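Local coordinates for protein type II restriction enzyme NlaIV (Neisseria lactamica, PDB 6QM2) that recognises the double-stranded DNA sequence 5'-GGNNCC-3' and cuts it in the middle, leaving blunt ends with 5'-phosphates, at residues 111-121 / 215-226. Sequence-based numbering, arbitrary orientation.
Sequences SDEIIHKPYML and WKRKFEEAYKKH
Ile115 and Trp215 meet where helix 107-116 of this PD-(D/E)XK-clan nuclease packs on helix 215-227; the axes of 111-116 and 215-226 approach to 9.0 Å, with their N-to-C directions 42° apart. CD1 of Ile115 lies over one face of the indole in a CH-pi contact, 3.5 Å from the centroid of the five-membered ring of Trp215. Ile114 comes to the same ring differently, its CD1 reaching the benzo edge in the ring plane, 3.6 Å from Trp215 CH2. With CG of Phe219 anti to its backbone N (chi1 176°), the phenyl edge meets Leu121 CD1 from the 3-10 segment 118-121 and the carbonyl oxygen of Ile114. Leu121, itself buried, also touches Leu191 and Phe194 of helix 191-204. Past Lys117, the first residue to leave helical geometry, Pro118 sets CG 3.8 Å from Ala222 CB, and CB beside the Tyr223 ring.

The solvent side, with exposed Lys218 and His116, is looser. Near the C-terminal end of 215-226, Pro118 CD sits over one face of the partly exposed His226 imidazole, whose ND1 is 3.5 Å from Tyr119 CD2 at the phenol edge. At the start of helix 215-227, water 1 donates to Asp112 OD1 and accepts a weak bond from Trp215 NE1, whose single N-H also makes a weak, bent hydrogen bond to Ser111 O, 3.3 Å from NE1 with an N-H...O angle of 139°.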
loop_
_atom_site.group_PDB
_atom_site.type_symbol
_atom_site.label_atom_id
_atom_site.label_comp_id
_atom_site.label_asym_id
_atom_site.label_seq_id
_atom_site.Cartn_x
_atom_site.Cartn_y
_atom_site.Cartn_z
ATOM N N SER A 111 -24.492 -6.497 12.693
ATOM C CA SER A 111 -25.802 -6.584 13.341
ATOM C C SER A 111 -26.550 -7.873 12.955
ATOM O O SER A 111 -27.225 -8.461 13.802
ATOM C CB SER A 111 -26.654 -5.336 13.056
ATOM O OG SER A 111 -26.748 -5.061 11.672
ATOM N N ASP A 112 -26.420 -8.307 11.698
ATOM C CA ASP A 112 -27.001 -9.580 11.235
ATOM C C ASP A 112 -26.221 -10.781 11.748
ATOM O O ASP A 112 -26.813 -11.779 12.150
ATOM C CB ASP A 112 -27.061 -9.652 9.700
ATOM C CG ASP A 112 -28.070 -8.684 9.097
ATOM O OD1 ASP A 112 -28.930 -8.146 9.831
ATOM O OD2 ASP A 112 -28.006 -8.463 7.869
ATOM N N GLU A 113 -24.895 -10.679 11.707
ATOM C CA GLU A 113 -23.995 -11.757 12.123
ATOM C C GLU A 113 -24.249 -12.200 13.562
ATOM O O GLU A 113 -24.341 -13.396 13.820
ATOM C CB GLU A 113 -22.533 -11.308 11.961
ATOM C CG GLU A 113 -21.449 -12.301 12.394
ATOM C CD GLU A 113 -21.053 -13.290 11.315
ATOM O OE1 GLU A 113 -21.886 -13.598 10.431
ATOM O OE2 GLU A 113 -19.896 -13.763 11.367
ATOM N N ILE A 114 -24.358 -11.248 14.489
ATOM C CA ILE A 114 -24.490 -11.585 15.918
ATOM C C ILE A 114 -25.854 -12.171 16.330
ATOM O O ILE A 114 -25.981 -12.698 17.432
ATOM C CB ILE A 114 -24.090 -10.416 16.860
ATOM C CG1 ILE A 114 -25.037 -9.211 16.732
ATOM C CG2 ILE A 114 -22.641 -10.019 16.614
ATOM C CD1 ILE A 114 -24.876 -8.204 17.850
ATOM N N ILE A 115 -26.861 -12.079 15.464
ATOM C CA ILE A 115 -28.092 -12.858 15.645
ATOM C C ILE A 115 -27.866 -14.316 15.239
ATOM O O ILE A 115 -28.228 -15.225 15.977
ATOM C CB ILE A 115 -29.284 -12.252 14.874
ATOM C CG1 ILE A 115 -29.770 -11.010 15.626
ATOM C CG2 ILE A 115 -30.419 -13.270 14.710
ATOM C CD1 ILE A 115 -30.838 -10.210 14.917
ATOM N N HIS A 116 -27.283 -14.532 14.064
ATOM C CA HIS A 116 -27.038 -15.884 13.555
ATOM C C HIS A 116 -25.921 -16.586 14.340
ATOM O O HIS A 116 -25.985 -17.794 14.567
ATOM C CB HIS A 116 -26.701 -15.845 12.056
ATOM C CG HIS A 116 -27.849 -15.423 11.184
ATOM N ND1 HIS A 116 -28.214 -16.118 10.049
ATOM C CD2 HIS A 116 -28.714 -14.382 11.279
ATOM C CE1 HIS A 116 -29.250 -15.522 9.484
ATOM N NE2 HIS A 116 -29.574 -14.468 10.212
ATOM N N LYS A 117 -24.918 -15.817 14.765
ATOM C CA LYS A 117 -23.741 -16.342 15.454
ATOM C C LYS A 117 -23.357 -15.454 16.654
ATOM O O LYS A 117 -22.336 -14.762 16.617
ATOM C CB LYS A 117 -22.572 -16.427 14.467
ATOM C CG LYS A 117 -22.814 -17.289 13.236
ATOM C CD LYS A 117 -21.567 -17.315 12.360
ATOM C CE LYS A 117 -21.746 -18.159 11.109
ATOM N NZ LYS A 117 -20.427 -18.543 10.533
ATOM N N PRO A 118 -24.168 -15.477 17.733
ATOM C CA PRO A 118 -23.897 -14.672 18.942
ATOM C C PRO A 118 -22.537 -14.911 19.585
ATOM O O PRO A 118 -21.995 -14.015 20.227
ATOM C CB PRO A 118 -24.998 -15.106 19.915
ATOM C CG PRO A 118 -26.073 -15.665 19.062
ATOM C CD PRO A 118 -25.392 -16.284 17.884
ATOM N N TYR A 119 -22.009 -16.119 19.431
ATOM C CA TYR A 119 -20.651 -16.445 19.878
ATOM C C TYR A 119 -19.523 -15.558 19.305
ATOM O O TYR A 119 -18.413 -15.545 19.855
ATOM C CB TYR A 119 -20.334 -17.930 19.641
ATOM C CG TYR A 119 -20.520 -18.423 18.216
ATOM C CD1 TYR A 119 -19.501 -18.308 17.276
ATOM C CD2 TYR A 119 -21.713 -19.032 17.816
ATOM C CE1 TYR A 119 -19.671 -18.768 15.973
ATOM C CE2 TYR A 119 -21.890 -19.490 16.517
ATOM C CZ TYR A 119 -20.866 -19.361 15.603
ATOM O OH TYR A 119 -21.037 -19.820 14.323
ATOM N N MET A 120 -19.799 -14.829 18.219
ATOM C CA MET A 120 -18.869 -13.808 17.717
ATOM C C MET A 120 -18.599 -12.672 18.713
ATOM O O MET A 120 -17.525 -12.076 18.688
ATOM C CB MET A 120 -19.363 -13.223 16.389
ATOM C CG MET A 120 -19.316 -14.192 15.219
ATOM S SD MET A 120 -17.658 -14.844 14.918
ATOM C CE MET A 120 -17.970 -15.956 13.547
ATOM N N LEU A 121 -19.551 -12.392 19.598
ATOM C CA LEU A 121 -19.359 -11.379 20.643
ATOM C C LEU A 121 -18.292 -11.746 21.683
ATOM O O LEU A 121 -17.828 -10.869 22.416
ATOM C CB LEU A 121 -20.677 -11.088 21.361
ATOM C CG LEU A 121 -21.789 -10.489 20.497
ATOM C CD1 LEU A 121 -23.156 -10.647 21.147
ATOM C CD2 LEU A 121 -21.505 -9.026 20.200
ATOM N N TRP A 215 -35.485 -7.494 16.538
ATOM C CA TRP A 215 -34.049 -7.685 16.841
ATOM C C TRP A 215 -33.713 -8.177 18.257
ATOM O O TRP A 215 -32.898 -9.089 18.409
ATOM C CB TRP A 215 -33.251 -6.392 16.556
ATOM C CG TRP A 215 -31.805 -6.643 16.260
ATOM C CD1 TRP A 215 -31.240 -6.759 15.027
ATOM C CD2 TRP A 215 -30.745 -6.830 17.208
ATOM N NE1 TRP A 215 -29.891 -7.008 15.140
ATOM C CE2 TRP A 215 -29.561 -7.060 16.468
ATOM C CE3 TRP A 215 -30.679 -6.827 18.610
ATOM C CZ2 TRP A 215 -28.322 -7.283 17.084
ATOM C CZ3 TRP A 215 -29.448 -7.053 19.224
ATOM C CH2 TRP A 215 -28.284 -7.276 18.458
ATOM N N LYS A 216 -34.323 -7.569 19.276
ATOM C CA LYS A 216 -34.026 -7.900 20.682
ATOM C C LYS A 216 -34.390 -9.346 21.007
ATOM O O LYS A 216 -33.567 -10.091 21.546
ATOM C CB LYS A 216 -34.780 -6.957 21.626
ATOM C CG LYS A 216 -34.454 -7.112 23.111
ATOM C CD LYS A 216 -35.426 -6.310 23.975
ATOM C CE LYS A 216 -35.570 -6.891 25.375
ATOM N NZ LYS A 216 -34.272 -6.932 26.100
ATOM N N ARG A 217 -35.625 -9.724 20.676
ATOM C CA ARG A 217 -36.128 -11.080 20.914
ATOM C C ARG A 217 -35.292 -12.098 20.134
ATOM O O ARG A 217 -34.769 -13.051 20.714
ATOM C CB ARG A 217 -37.615 -11.180 20.529
ATOM C CG ARG A 217 -38.320 -12.467 20.960
ATOM C CD ARG A 217 -39.765 -12.533 20.465
ATOM N NE ARG A 217 -39.866 -12.414 19.002
ATOM C CZ ARG A 217 -39.639 -13.392 18.114
ATOM N NH1 ARG A 217 -39.288 -14.620 18.499
ATOM N NH2 ARG A 217 -39.762 -13.138 16.809
ATOM N N LYS A 218 -35.141 -11.865 18.831
ATOM C CA LYS A 218 -34.351 -12.748 17.962
ATOM C C LYS A 218 -32.929 -12.974 18.474
ATOM O O LYS A 218 -32.405 -14.084 18.363
ATOM C CB LYS A 218 -34.295 -12.209 16.526
ATOM C CG LYS A 218 -35.626 -12.275 15.794
ATOM C CD LYS A 218 -35.472 -12.116 14.289
ATOM C CE LYS A 218 -34.861 -13.356 13.651
ATOM N NZ LYS A 218 -35.139 -13.411 12.191
ATOM N N PHE A 219 -32.314 -11.929 19.027
ATOM C CA PHE A 219 -30.973 -12.046 19.597
ATOM C C PHE A 219 -30.965 -12.853 20.898
ATOM O O PHE A 219 -30.093 -13.707 21.091
ATOM C CB PHE A 219 -30.334 -10.676 19.856
ATOM C CG PHE A 219 -28.994 -10.776 20.521
ATOM C CD1 PHE A 219 -27.856 -11.033 19.772
ATOM C CD2 PHE A 219 -28.876 -10.688 21.907
ATOM C CE1 PHE A 219 -26.616 -11.168 20.385
ATOM C CE2 PHE A 219 -27.640 -10.824 22.529
ATOM C CZ PHE A 219 -26.507 -11.063 21.767
ATOM N N GLU A 220 -31.904 -12.555 21.797
ATOM C CA GLU A 220 -31.953 -13.214 23.112
ATOM C C GLU A 220 -32.245 -14.716 23.011
ATOM O O GLU A 220 -31.706 -15.499 23.795
ATOM C CB GLU A 220 -32.953 -12.518 24.048
ATOM C CG GLU A 220 -32.443 -11.189 24.597
ATOM C CD GLU A 220 -33.412 -10.503 25.551
ATOM O OE1 GLU A 220 -34.627 -10.798 25.509
ATOM O OE2 GLU A 220 -32.958 -9.646 26.343
ATOM N N GLU A 221 -33.084 -15.105 22.048
ATOM C CA GLU A 221 -33.336 -16.523 21.749
ATOM C C GLU A 221 -32.106 -17.212 21.167
ATOM O O GLU A 221 -31.783 -18.343 21.542
ATOM C CB GLU A 221 -34.512 -16.679 20.786
ATOM C CG GLU A 221 -35.853 -16.369 21.430
ATOM C CD GLU A 221 -37.006 -16.339 20.442
ATOM O OE1 GLU A 221 -38.112 -15.924 20.853
ATOM O OE2 GLU A 221 -36.818 -16.722 19.264
ATOM N N ALA A 222 -31.432 -16.523 20.252
ATOM C CA ALA A 222 -30.198 -17.025 19.656
ATOM C C ALA A 222 -29.073 -17.153 20.677
ATOM O O ALA A 222 -28.308 -18.110 20.630
ATOM C CB ALA A 222 -29.763 -16.131 18.512
ATOM N N TYR A 223 -28.961 -16.196 21.595
ATOM C CA TYR A 223 -27.970 -16.305 22.671
ATOM C C TYR A 223 -28.275 -17.514 23.554
ATOM O O TYR A 223 -27.358 -18.230 23.965
ATOM C CB TYR A 223 -27.902 -15.033 23.521
ATOM C CG TYR A 223 -26.647 -14.959 24.362
ATOM C CD1 TYR A 223 -25.464 -14.433 23.840
ATOM C CD2 TYR A 223 -26.633 -15.429 25.673
ATOM C CE1 TYR A 223 -24.305 -14.372 24.602
ATOM C CE2 TYR A 223 -25.482 -15.372 26.445
ATOM C CZ TYR A 223 -24.317 -14.844 25.907
ATOM O OH TYR A 223 -23.169 -14.787 26.670
ATOM N N LYS A 224 -29.563 -17.743 23.814
ATOM C CA LYS A 224 -30.003 -18.868 24.636
ATOM C C LYS A 224 -29.640 -20.213 24.008
ATOM O O LYS A 224 -29.101 -21.075 24.694
ATOM C CB LYS A 224 -31.505 -18.798 24.932
ATOM C CG LYS A 224 -31.929 -19.675 26.100
ATOM C CD LYS A 224 -33.427 -19.621 26.339
ATOM C CE LYS A 224 -33.863 -20.707 27.310
ATOM N NZ LYS A 224 -35.332 -20.685 27.543
ATOM N N LYS A 225 -29.921 -20.389 22.716
ATOM C CA LYS A 225 -29.530 -21.623 22.014
ATOM C C LYS A 225 -28.040 -21.919 22.154
ATOM O O LYS A 225 -27.657 -22.989 22.620
ATOM C CB LYS A 225 -29.900 -21.587 20.523
ATOM C CG LYS A 225 -31.277 -22.152 20.218
ATOM C CD LYS A 225 -31.422 -22.578 18.765
ATOM C CE LYS A 225 -32.705 -23.372 18.570
ATOM N NZ LYS A 225 -33.067 -23.507 17.135
ATOM N N HIS A 226 -27.210 -20.952 21.782
ATOM C CA HIS A 226 -25.770 -21.179 21.678
ATOM C C HIS A 226 -25.053 -21.284 23.022
ATOM O O HIS A 226 -24.059 -22.006 23.127
ATOM C CB HIS A 226 -25.130 -20.110 20.790
ATOM C CG HIS A 226 -25.508 -20.234 19.347
ATOM N ND1 HIS A 226 -24.671 -20.792 18.405
ATOM C CD2 HIS A 226 -26.645 -19.901 18.687
ATOM C CE1 HIS A 226 -25.269 -20.779 17.227
ATOM N NE2 HIS A 226 -26.468 -20.243 17.371
HETATM O O HOH W 1 -30.014 -7.590 12.290
#